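PDB 4OVK: periplasmic binding protein from Veillonella parvula, which probably serves as the extracytoplasmic solute-binding component of an ABC transporter, capturing a still unidentified ligand for uptake. Local coordinates for residues Phe85-Asn88 against Asn89-Asn93; Leu184-Lys187 against Asn188-Ala192; Gln312-Asn315 against Thr316-Tyr320; Glu326-Ile330 against Leu331-Ile335. All blocks are in the same frame, centred on the assembly; numbering follows the deposited sequence.

Overall arrangement
The protein has two parallel four-stranded sheets, one in each lobe. Helix 150-170 lies between them in the chain and probably joins the lobes, as in binding proteins with a single connecting helix. Contact 1 lies in the first lobe, in the loop before helix 94-100. Contact 2 follows in the second lobe and spans the connection from strand 180-184 into strand 190-192. Their centres are about 28 Å apart. Contacts 3 and 4 come last, in the C-terminal helices. Contact 3 lies near the end of helix 306-318 and packs on helix 150-170. Contact 4 joins helices 324-331 and 333-336. Their centres are about 18 Å apart, and Y320 of contact 3 meets E326 of contact 4.

Contact 1: Phe85-Asn88 against Asn89-Asn93; sequences FVDN and NFNVN
The carboxylate of D87 and the amide of N91 meet with their planes 71° apart. N91 ND2 reaches D87 OD2 on its syn lone pair at 3.3 Å, and OD2 lies close to the amide plane. Over the carboxylate, N91 N approaches D87 OD1 from above the plane (2.9 Å). V86 CG1 lies over one face of the F85 ring, toward its rim. The F90 ring leaves the loop and meets W108 edge-to-face. The setting is a tight hairpin-like loop with a type I beta turn from D87 to F90. A chi1 of 74° tucks D87 CG between the two main-chain branches, which brings OD1 to the NH groups of N89 and N91. The bond from N89 N is weak and makes an Asx turn.

The turn is closed by F90 N to D87 O, 3.0 Å. Behind it the chain runs antiparallel. V86 and V92 form a non-hydrogen-bonded pair, flanked by the bonds D87 N to N91 O and N93 N to F85 O. V86 CA also makes a CH...O contact with N91 O. N93 is the N-cap of helix 94-100, its OD1 bonded to E96 N. The two valine side chains meet loosely, V86 CG2 to V92 CG2 at 4.3 Å.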
loop_
_atom_site.group_PDB
_atom_site.type_symbol
_atom_site.label_atom_id
_atom_site.label_comp_id
_atom_site.label_asym_id
_atom_site.label_seq_id
_atom_site.Cartn_x
_atom_site.Cartn_y
_atom_site.Cartn_z
ATOM N N PHE A 85 22.051 0.218 2.245
ATOM C CA PHE A 85 22.463 -1.118 2.705
ATOM C C PHE A 85 21.889 -2.265 1.867
ATOM O O PHE A 85 22.303 -3.415 2.029
ATOM C CB PHE A 85 22.107 -1.291 4.181
ATOM C CG PHE A 85 20.695 -1.704 4.422
ATOM C CD1 PHE A 85 19.663 -0.768 4.479
ATOM C CD2 PHE A 85 20.391 -3.045 4.602
ATOM C CE1 PHE A 85 18.380 -1.193 4.698
ATOM C CE2 PHE A 85 19.104 -3.459 4.833
ATOM C CZ PHE A 85 18.095 -2.540 4.867
ATOM N N VAL A 86 20.952 -1.937 0.974
ATOM C CA VAL A 86 20.281 -2.904 0.108
ATOM C C VAL A 86 20.002 -2.263 -1.259
ATOM O O VAL A 86 19.682 -1.075 -1.324
ATOM C CB VAL A 86 18.972 -3.432 0.772
ATOM C CG1 VAL A 86 17.948 -2.329 1.000
ATOM C CG2 VAL A 86 18.369 -4.574 -0.026
ATOM N N ASP A 87 20.130 -3.028 -2.345
ATOM C CA ASP A 87 19.898 -2.494 -3.703
ATOM C C ASP A 87 18.487 -2.836 -4.231
ATOM O O ASP A 87 17.675 -3.393 -3.506
ATOM C CB ASP A 87 21.016 -2.965 -4.666
ATOM C CG ASP A 87 20.901 -4.430 -5.060
ATOM O OD1 ASP A 87 19.858 -5.056 -4.796
ATOM O OD2 ASP A 87 21.870 -4.957 -5.660
ATOM N N ASN A 88 18.190 -2.493 -5.486
ATOM C CA ASN A 88 16.844 -2.717 -6.060
ATOM C C ASN A 88 16.478 -4.162 -6.304
ATOM O O ASN A 88 15.304 -4.487 -6.445
ATOM C CB ASN A 88 16.672 -1.967 -7.388
ATOM C CG ASN A 88 16.183 -0.557 -7.192
ATOM O OD1 ASN A 88 15.946 -0.136 -6.067
ATOM N ND2 ASN A 88 16.013 0.182 -8.289
ATOM N N ASN A 89 17.477 -5.030 -6.388
ATOM C CA ASN A 89 17.219 -6.450 -6.515
ATOM C C ASN A 89 17.242 -7.122 -5.145
ATOM O O ASN A 89 17.296 -8.346 -5.043
ATOM C CB ASN A 89 18.218 -7.057 -7.498
ATOM C CG ASN A 89 18.149 -6.391 -8.866
ATOM O OD1 ASN A 89 17.789 -5.206 -8.989
ATOM N ND2 ASN A 89 18.483 -7.146 -9.905
ATOM N N PHE A 90 17.195 -6.302 -4.095
ATOM C CA PHE A 90 17.113 -6.756 -2.694
ATOM C C PHE A 90 18.384 -7.469 -2.206
ATOM O O PHE A 90 18.376 -8.166 -1.175
ATOM C CB PHE A 90 15.834 -7.585 -2.445
ATOM C CG PHE A 90 14.566 -6.833 -2.742
ATOM C CD1 PHE A 90 14.065 -5.899 -1.839
ATOM C CD2 PHE A 90 13.875 -7.042 -3.933
ATOM C CE1 PHE A 90 12.905 -5.192 -2.115
ATOM C CE2 PHE A 90 12.711 -6.339 -4.212
ATOM C CZ PHE A 90 12.227 -5.415 -3.302
ATOM N N ASN A 91 19.487 -7.253 -2.925
ATOM C CA ASN A 91 20.788 -7.748 -2.499
ATOM C C ASN A 91 21.338 -6.894 -1.378
ATOM O O ASN A 91 21.435 -5.684 -1.508
ATOM C CB ASN A 91 21.767 -7.741 -3.665
ATOM C CG ASN A 91 21.353 -8.689 -4.762
ATOM O OD1 ASN A 91 21.061 -9.857 -4.508
ATOM N ND2 ASN A 91 21.313 -8.192 -5.986
ATOM N N VAL A 92 21.715 -7.543 -0.288
ATOM C CA VAL A 92 22.169 -6.846 0.899
ATOM C C VAL A 92 23.680 -6.633 0.862
ATOM O O VAL A 92 24.437 -7.543 0.543
ATOM C CB VAL A 92 21.766 -7.620 2.171
ATOM C CG1 VAL A 92 22.395 -7.001 3.407
ATOM C CG2 VAL A 92 20.249 -7.640 2.300
ATOM N N ASN A 93 24.106 -5.419 1.190
ATOM C CA ASN A 93 25.514 -5.117 1.387
ATOM C C ASN A 93 25.860 -5.465 2.840
ATOM O O ASN A 93 25.582 -4.692 3.767
ATOM C CB ASN A 93 25.776 -3.643 1.074
ATOM C CG ASN A 93 27.216 -3.223 1.328
ATOM O OD1 ASN A 93 27.976 -3.896 2.013
ATOM N ND2 ASN A 93 27.580 -2.081 0.787
#

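Contact 2: Leu184-Lys187 against Asn188-Ala192; sequences LQNK and NLTVA
L184 and V191 are bridged by their backbones, and their side chains pass each other at a slant. This single antiparallel bridge stands at the open end of a hairpin-like connection from strand 180-184 to strand 190-192. It is the tight part. Q185 N donates to T190 O at 2.7 Å. L184 CD1 touches V191 CG1 at 4.0 Å and also comes near T190 O. The side chains of Q185 and T190 run alongside each other, and the amide end of Q185, at NE2, closely approaches the methyl T190 CG2. W218 of strand 218-220 packs against both.

Midway, N186 ties the bend together. With chi1 at 58°, its CG sits above its own main chain, flanked by N and C, which points OD1 at the NH groups of N188 and T190. N186 OD1 takes N188 N at 2.9 Å, from above the carbonyl plane, which makes an Asx turn. It also takes T190 N in a weak bond of 3.4 Å. The one oxygen serves two NH groups, the second only weakly. T190 OG1 makes a weak bond to N188 O.

The far end is looser and reaches solvent. N188 is exposed. K187 leads away from the bend, and its NZ forms a salt bridge with D240. Here a water replaces direct pairing: it donates to N186 O and accepts from L189 N, each at 3.0 Å.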
loop_
_atom_site.group_PDB
_atom_site.type_symbol
_atom_site.label_atom_id
_atom_site.label_comp_id
_atom_site.label_asym_id
_atom_site.label_seq_id
_atom_site.Cartn_x
_atom_site.Cartn_y
_atom_site.Cartn_z
ATOM N N LEU A 184 -5.833 1.501 -14.503
ATOM C CA LEU A 184 -4.786 1.825 -15.464
ATOM C C LEU A 184 -3.505 2.203 -14.720
ATOM O O LEU A 184 -3.515 3.113 -13.887
ATOM C CB LEU A 184 -5.267 2.971 -16.386
ATOM C CG LEU A 184 -4.322 3.480 -17.485
ATOM C CD1 LEU A 184 -4.000 2.408 -18.525
ATOM C CD2 LEU A 184 -4.930 4.705 -18.171
ATOM N N GLN A 185 -2.408 1.492 -14.998
ATOM C CA GLN A 185 -1.153 1.747 -14.286
ATOM C C GLN A 185 -0.438 3.014 -14.741
ATOM O O GLN A 185 0.113 3.758 -13.912
ATOM C CB GLN A 185 -0.166 0.585 -14.426
ATOM C CG GLN A 185 0.905 0.616 -13.329
ATOM C CD GLN A 185 1.950 -0.485 -13.434
ATOM O OE1 GLN A 185 2.563 -0.870 -12.438
ATOM N NE2 GLN A 185 2.173 -0.982 -14.639
ATOM N N ASN A 186 -0.406 3.238 -16.052
ATOM C CA ASN A 186 0.518 4.221 -16.625
ATOM C C ASN A 186 0.067 4.755 -17.987
ATOM O O ASN A 186 -1.068 4.519 -18.397
ATOM C CB ASN A 186 1.929 3.617 -16.690
ATOM C CG ASN A 186 1.998 2.344 -17.497
ATOM O OD1 ASN A 186 1.252 2.151 -18.451
ATOM N ND2 ASN A 186 2.939 1.472 -17.136
ATOM N N LYS A 187 0.966 5.468 -18.671
ATOM C CA LYS A 187 0.698 6.051 -19.989
ATOM C C LYS A 187 1.006 5.101 -21.144
ATOM O O LYS A 187 0.981 5.516 -22.311
ATOM C CB LYS A 187 1.516 7.334 -20.158
ATOM C CG LYS A 187 1.246 8.367 -19.074
ATOM C CD LYS A 187 1.964 9.685 -19.330
ATOM C CE LYS A 187 3.356 9.692 -18.751
ATOM N NZ LYS A 187 3.388 9.571 -17.273
ATOM N N ASN A 188 1.275 3.836 -20.824
ATOM C CA ASN A 188 1.688 2.847 -21.813
ATOM C C ASN A 188 0.730 1.651 -21.853
ATOM O O ASN A 188 1.148 0.525 -22.107
ATOM C CB ASN A 188 3.125 2.390 -21.509
ATOM C CG ASN A 188 3.832 1.815 -22.725
ATOM O OD1 ASN A 188 3.530 2.177 -23.867
ATOM N ND2 ASN A 188 4.795 0.921 -22.485
ATOM N N LEU A 189 -0.557 1.909 -21.591
ATOM C CA LEU A 189 -1.618 0.914 -21.769
ATOM C C LEU A 189 -1.432 -0.354 -20.928
ATOM O O LEU A 189 -1.844 -1.446 -21.319
ATOM C CB LEU A 189 -1.776 0.563 -23.259
ATOM C CG LEU A 189 -2.231 1.727 -24.142
ATOM C CD1 LEU A 189 -2.047 1.396 -25.616
ATOM C CD2 LEU A 189 -3.684 2.078 -23.834
ATOM N N THR A 190 -0.825 -0.193 -19.759
ATOM C CA THR A 190 -0.666 -1.287 -18.820
ATOM C C THR A 190 -1.751 -1.193 -17.761
ATOM O O THR A 190 -1.954 -0.137 -17.159
ATOM C CB THR A 190 0.719 -1.252 -18.167
ATOM O OG1 THR A 190 1.707 -1.301 -19.195
ATOM C CG2 THR A 190 0.903 -2.438 -17.230
ATOM N N VAL A 191 -2.442 -2.312 -17.549
ATOM C CA VAL A 191 -3.621 -2.354 -16.693
ATOM C C VAL A 191 -3.476 -3.479 -15.674
ATOM O O VAL A 191 -2.664 -4.399 -15.854
ATOM C CB VAL A 191 -4.913 -2.555 -17.528
ATOM C CG1 VAL A 191 -5.004 -1.489 -18.617
ATOM C CG2 VAL A 191 -4.969 -3.948 -18.152
ATOM N N ALA A 192 -4.264 -3.394 -14.609
ATOM C CA ALA A 192 -4.313 -4.434 -13.589
ATOM C C ALA A 192 -5.049 -5.659 -14.125
ATOM O O ALA A 192 -6.198 -5.554 -14.549
ATOM C CB ALA A 192 -5.013 -3.914 -12.349
HETATM O O HOH W 1 -2.111 4.429 -21.198
#

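Contact 3: Gln312-Asn315 against Thr316-Tyr320; sequences QFYN and TFYHY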
loop_
_atom_site.group_PDB
_atom_site.type_symbol
_atom_site.label_atom_id
_atom_site.label_comp_id
_atom_site.label_asym_id
_atom_site.label_seq_id
_atom_site.Cartn_x
_atom_site.Cartn_y
_atom_site.Cartn_z
ATOM N N GLN A 312 -9.290 10.073 11.873
ATOM C CA GLN A 312 -9.270 9.201 13.043
ATOM C C GLN A 312 -8.068 8.262 13.003
ATOM O O GLN A 312 -7.387 8.105 14.021
ATOM C CB GLN A 312 -10.557 8.393 13.148
ATOM C CG GLN A 312 -10.604 7.436 14.322
ATOM C CD GLN A 312 -11.816 6.516 14.256
ATOM O OE1 GLN A 312 -11.881 5.589 13.438
ATOM N NE2 GLN A 312 -12.775 6.766 15.115
ATOM N N PHE A 313 -7.826 7.656 11.845
ATOM C CA PHE A 313 -6.706 6.717 11.682
ATOM C C PHE A 313 -5.357 7.412 11.962
ATOM O O PHE A 313 -4.553 6.919 12.760
ATOM C CB PHE A 313 -6.723 6.117 10.284
ATOM C CG PHE A 313 -5.746 4.983 10.094
ATOM C CD1 PHE A 313 -4.409 5.234 9.809
ATOM C CD2 PHE A 313 -6.170 3.670 10.194
ATOM C CE1 PHE A 313 -3.519 4.183 9.610
ATOM C CE2 PHE A 313 -5.285 2.625 10.022
ATOM C CZ PHE A 313 -3.957 2.885 9.744
ATOM N N TYR A 314 -5.133 8.576 11.349
ATOM C CA TYR A 314 -3.868 9.317 11.528
ATOM C C TYR A 314 -3.706 9.767 12.979
ATOM O O TYR A 314 -2.628 9.689 13.550
ATOM C CB TYR A 314 -3.774 10.501 10.535
ATOM C CG TYR A 314 -3.226 10.061 9.187
ATOM C CD1 TYR A 314 -3.830 9.027 8.467
ATOM C CD2 TYR A 314 -2.107 10.661 8.639
ATOM C CE1 TYR A 314 -3.303 8.575 7.279
ATOM C CE2 TYR A 314 -1.558 10.208 7.442
ATOM C CZ TYR A 314 -2.160 9.177 6.760
ATOM O OH TYR A 314 -1.615 8.709 5.585
ATOM N N ASN A 315 -4.792 10.231 13.592
ATOM C CA ASN A 315 -4.739 10.634 15.003
ATOM C C ASN A 315 -4.424 9.449 15.928
ATOM O O ASN A 315 -3.573 9.552 16.831
ATOM C CB ASN A 315 -6.057 11.303 15.436
ATOM C CG ASN A 315 -6.090 11.570 16.925
ATOM O OD1 ASN A 315 -6.582 10.756 17.714
ATOM N ND2 ASN A 315 -5.514 12.691 17.326
ATOM N N THR A 316 -5.094 8.327 15.698
ATOM C CA THR A 316 -4.989 7.163 16.602
ATOM C C THR A 316 -3.622 6.503 16.502
ATOM O O THR A 316 -2.964 6.234 17.524
ATOM C CB THR A 316 -6.096 6.140 16.284
ATOM O OG1 THR A 316 -7.372 6.723 16.570
ATOM C CG2 THR A 316 -5.950 4.858 17.113
ATOM N N PHE A 317 -3.181 6.272 15.283
ATOM C CA PHE A 317 -1.989 5.466 15.061
ATOM C C PHE A 317 -0.696 6.268 14.906
ATOM O O PHE A 317 0.384 5.793 15.302
ATOM C CB PHE A 317 -2.226 4.505 13.891
ATOM C CG PHE A 317 -3.313 3.508 14.164
ATOM C CD1 PHE A 317 -3.170 2.563 15.183
ATOM C CD2 PHE A 317 -4.484 3.519 13.438
ATOM C CE1 PHE A 317 -4.176 1.657 15.457
ATOM C CE2 PHE A 317 -5.489 2.600 13.696
ATOM C CZ PHE A 317 -5.333 1.660 14.703
ATOM N N TYR A 318 -0.788 7.481 14.369
ATOM C CA TYR A 318 0.405 8.288 14.108
ATOM C C TYR A 318 0.499 9.526 15.020
ATOM O O TYR A 318 1.496 10.243 14.972
ATOM C CB TYR A 318 0.444 8.770 12.663
ATOM C CG TYR A 318 0.201 7.752 11.576
ATOM C CD1 TYR A 318 0.570 6.423 11.710
ATOM C CD2 TYR A 318 -0.359 8.139 10.371
ATOM C CE1 TYR A 318 0.362 5.511 10.688
ATOM C CE2 TYR A 318 -0.562 7.242 9.345
ATOM C CZ TYR A 318 -0.186 5.924 9.500
ATOM O OH TYR A 318 -0.389 5.021 8.486
ATOM N N HIS A 319 -0.533 9.792 15.823
ATOM C CA HIS A 319 -0.596 10.990 16.658
ATOM C C HIS A 319 -0.389 12.228 15.820
ATOM O O HIS A 319 0.368 13.126 16.192
ATOM C CB HIS A 319 0.422 10.949 17.814
ATOM C CG HIS A 319 0.278 9.737 18.662
ATOM N ND1 HIS A 319 -0.805 9.543 19.489
ATOM C CD2 HIS A 319 1.028 8.616 18.752
ATOM C CE1 HIS A 319 -0.699 8.363 20.074
ATOM N NE2 HIS A 319 0.399 7.778 19.634
ATOM N N TYR A 320 -1.061 12.257 14.671
ATOM C CA TYR A 320 -0.938 13.368 13.743
ATOM C C TYR A 320 -2.339 13.768 13.315
ATOM O O TYR A 320 -3.134 12.917 12.911
ATOM C CB TYR A 320 -0.104 12.989 12.507
ATOM C CG TYR A 320 0.243 14.185 11.634
ATOM C CD1 TYR A 320 1.351 14.982 11.927
ATOM C CD2 TYR A 320 -0.542 14.539 10.535
ATOM C CE1 TYR A 320 1.660 16.082 11.171
ATOM C CE2 TYR A 320 -0.222 15.648 9.761
ATOM C CZ TYR A 320 0.881 16.407 10.077
ATOM O OH TYR A 320 1.214 17.525 9.329
HETATM O O HOH W 2 -8.741 9.242 16.806
#
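An aromatic cluster of F313, Y314, F317 and Y318 lines the buried side of the last turns of helix 306-318. F317 stands edge-to-face on F313, with planes 56° apart. F317 CD2 lies over the centre of the F313 ring, 3.6 Å from F313 CE2. The first torsions differ: F313 CG points opposite its own N (chi1 -171°), while F317 CG lies beside its N. One turn apart on the same side, the two rings are swung together by these different torsions. Y318 presents its edge to the face of Y314 in a T-shaped pair, its CE2 over the ring centre, and Y318 CD2 is 3.5 Å from Y314 CD2. The edge of F313 in turn points to the face of Y318, offset, with F313 CE1 3.4 Å from Y318 OH. That hydroxyl bonds E284. F313 and F317 also pack on helix 150-170, which lies between the two lobes in the chain, as in the binding proteins whose lobes are joined by one long helix.

The backbone bonding changes near the end of the helix. T316 N and F317 N make regular helical bonds to Q312 O and F313 O. The turn at 316-318 is wider, of pi type, and H319 leaves with positive phi. Y314 O is then gripped from opposite faces of its plane: Y318 N donates at 3.0 Å and Y320 N at 3.2 Å. H319 N adds a weak bond to N315 O. On the exposed side a water donates to both N315 OD1 and T316 OG1, while N315 ND2 bonds N321.

Contact 4: Glu326-Ile330 against Leu331-Ile335; sequences EINTI and LNISI
I327 and L331, one turn apart, run parallel off the helix, with I327 CG2 3.9 Å from L331 CD1. I333 CD1 comes in beyond them, 4.3 Å from I327 CG2. L331 CD2 also reaches I330 CG2. These contacts lie beside the Schellman motif that ends helix 324-331. N332 takes positive phi. I333 N bonds N328 O in the carbonyl plane, on a lone pair, and N332 N makes a weak bond to T329 O. L331 N makes a regular helical bond to I327 O.

Outward, the N328 side chain joins the two helices. A chi1 of -171° swings its CG away from its own N and carries the amide to S334. N328 OD1 takes S334 N at 3.0 Å. N328 ND2 donates to S334 OG at 2.9 Å, close to the amide plane. With both OD1 and ND2 bonded to S334, the amide is held in its rotation. A water bridges N328 OD1 and I335 N, and another donates to T329 O and N332 OD1.

Around it, I327 and I333 rest on R307 of helix 306-318, and L331 on L306. I330 bonds M273 through the backbone. N332 ND2 reaches K270 O, at the end of strand 268-270.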
loop_
_atom_site.group_PDB
_atom_site.type_symbol
_atom_site.label_atom_id
_atom_site.label_comp_id
_atom_site.label_asym_id
_atom_site.label_seq_id
_atom_site.Cartn_x
_atom_site.Cartn_y
_atom_site.Cartn_z
ATOM N N GLU A 326 -3.950 18.809 3.676
ATOM C CA GLU A 326 -3.281 17.506 3.642
ATOM C C GLU A 326 -4.253 16.408 3.182
ATOM O O GLU A 326 -3.887 15.533 2.409
ATOM C CB GLU A 326 -2.651 17.170 5.003
ATOM C CG GLU A 326 -1.427 18.030 5.334
ATOM C CD GLU A 326 -0.977 17.914 6.783
ATOM O OE1 GLU A 326 -1.847 17.755 7.670
ATOM O OE2 GLU A 326 0.254 18.012 7.041
ATOM N N ILE A 327 -5.499 16.475 3.636
ATOM C CA ILE A 327 -6.508 15.508 3.209
ATOM C C ILE A 327 -6.784 15.648 1.710
ATOM O O ILE A 327 -6.923 14.650 1.010
ATOM C CB ILE A 327 -7.809 15.664 4.026
ATOM C CG1 ILE A 327 -7.542 15.294 5.492
ATOM C CG2 ILE A 327 -8.939 14.826 3.429
ATOM C CD1 ILE A 327 -8.565 15.846 6.453
ATOM N N ASN A 328 -6.831 16.880 1.213
ATOM C CA ASN A 328 -7.035 17.111 -0.227
ATOM C C ASN A 328 -5.920 16.431 -1.028
ATOM O O ASN A 328 -6.171 15.783 -2.029
ATOM C CB ASN A 328 -7.058 18.610 -0.538
ATOM C CG ASN A 328 -7.478 18.927 -1.970
ATOM O OD1 ASN A 328 -7.209 18.186 -2.912
ATOM N ND2 ASN A 328 -8.150 20.046 -2.130
ATOM N N THR A 329 -4.691 16.584 -0.564
ATOM C CA THR A 329 -3.535 15.977 -1.222
ATOM C C THR A 329 -3.581 14.451 -1.191
ATOM O O THR A 329 -3.412 13.809 -2.227
ATOM C CB THR A 329 -2.231 16.484 -0.583
ATOM O OG1 THR A 329 -2.188 17.902 -0.709
ATOM C CG2 THR A 329 -1.022 15.911 -1.284
ATOM N N ILE A 330 -3.821 13.877 -0.013
ATOM C CA ILE A 330 -3.898 12.422 0.129
ATOM C C ILE A 330 -4.980 11.825 -0.775
ATOM O O ILE A 330 -4.733 10.846 -1.470
ATOM C CB ILE A 330 -4.166 12.019 1.589
ATOM C CG1 ILE A 330 -2.924 12.344 2.433
ATOM C CG2 ILE A 330 -4.578 10.554 1.686
ATOM C CD1 ILE A 330 -3.135 12.241 3.930
ATOM N N LEU A 331 -6.163 12.435 -0.780
ATOM C CA LEU A 331 -7.307 11.859 -1.483
ATOM C C LEU A 331 -7.499 12.411 -2.905
ATOM O O LEU A 331 -8.448 12.018 -3.577
ATOM C CB LEU A 331 -8.583 12.082 -0.658
ATOM C CG LEU A 331 -8.672 11.397 0.709
ATOM C CD1 LEU A 331 -9.989 11.715 1.407
ATOM C CD2 LEU A 331 -8.508 9.891 0.533
ATOM N N ASN A 332 -6.594 13.282 -3.365
ATOM C CA ASN A 332 -6.666 13.852 -4.717
ATOM C C ASN A 332 -8.030 14.517 -4.976
ATOM O O ASN A 332 -8.612 14.355 -6.047
ATOM C CB ASN A 332 -6.388 12.755 -5.760
ATOM C CG ASN A 332 -4.945 12.283 -5.738
ATOM O OD1 ASN A 332 -4.040 13.083 -5.627
ATOM N ND2 ASN A 332 -4.733 10.975 -5.846
ATOM N N ILE A 333 -8.523 15.268 -3.993
ATOM C CA ILE A 333 -9.876 15.838 -4.059
ATOM C C ILE A 333 -9.984 16.852 -5.195
ATOM O O ILE A 333 -10.918 16.773 -5.999
ATOM C CB ILE A 333 -10.317 16.398 -2.695
ATOM C CG1 ILE A 333 -10.551 15.211 -1.735
ATOM C CG2 ILE A 333 -11.556 17.294 -2.820
ATOM C CD1 ILE A 333 -10.841 15.592 -0.301
ATOM N N SER A 334 -9.024 17.773 -5.278
ATOM C CA SER A 334 -9.005 18.763 -6.359
ATOM C C SER A 334 -8.687 18.122 -7.698
ATOM O O SER A 334 -9.340 18.430 -8.712
ATOM C CB SER A 334 -7.989 19.878 -6.079
ATOM O OG SER A 334 -8.396 20.663 -4.971
ATOM N N ILE A 335 -7.679 17.249 -7.698
ATOM C CA ILE A 335 -7.245 16.547 -8.900
ATOM C C ILE A 335 -8.386 15.744 -9.526
ATOM O O ILE A 335 -8.576 15.766 -10.749
ATOM C CB ILE A 335 -6.004 15.648 -8.595
ATOM C CG1 ILE A 335 -4.756 16.532 -8.435
ATOM C CG2 ILE A 335 -5.771 14.598 -9.674
ATOM C CD1 ILE A 335 -3.527 15.813 -7.905
HETATM O O HOH W 3 -5.873 17.055 -5.133
HETATM O O HOH W 4 -2.599 14.931 -4.555
#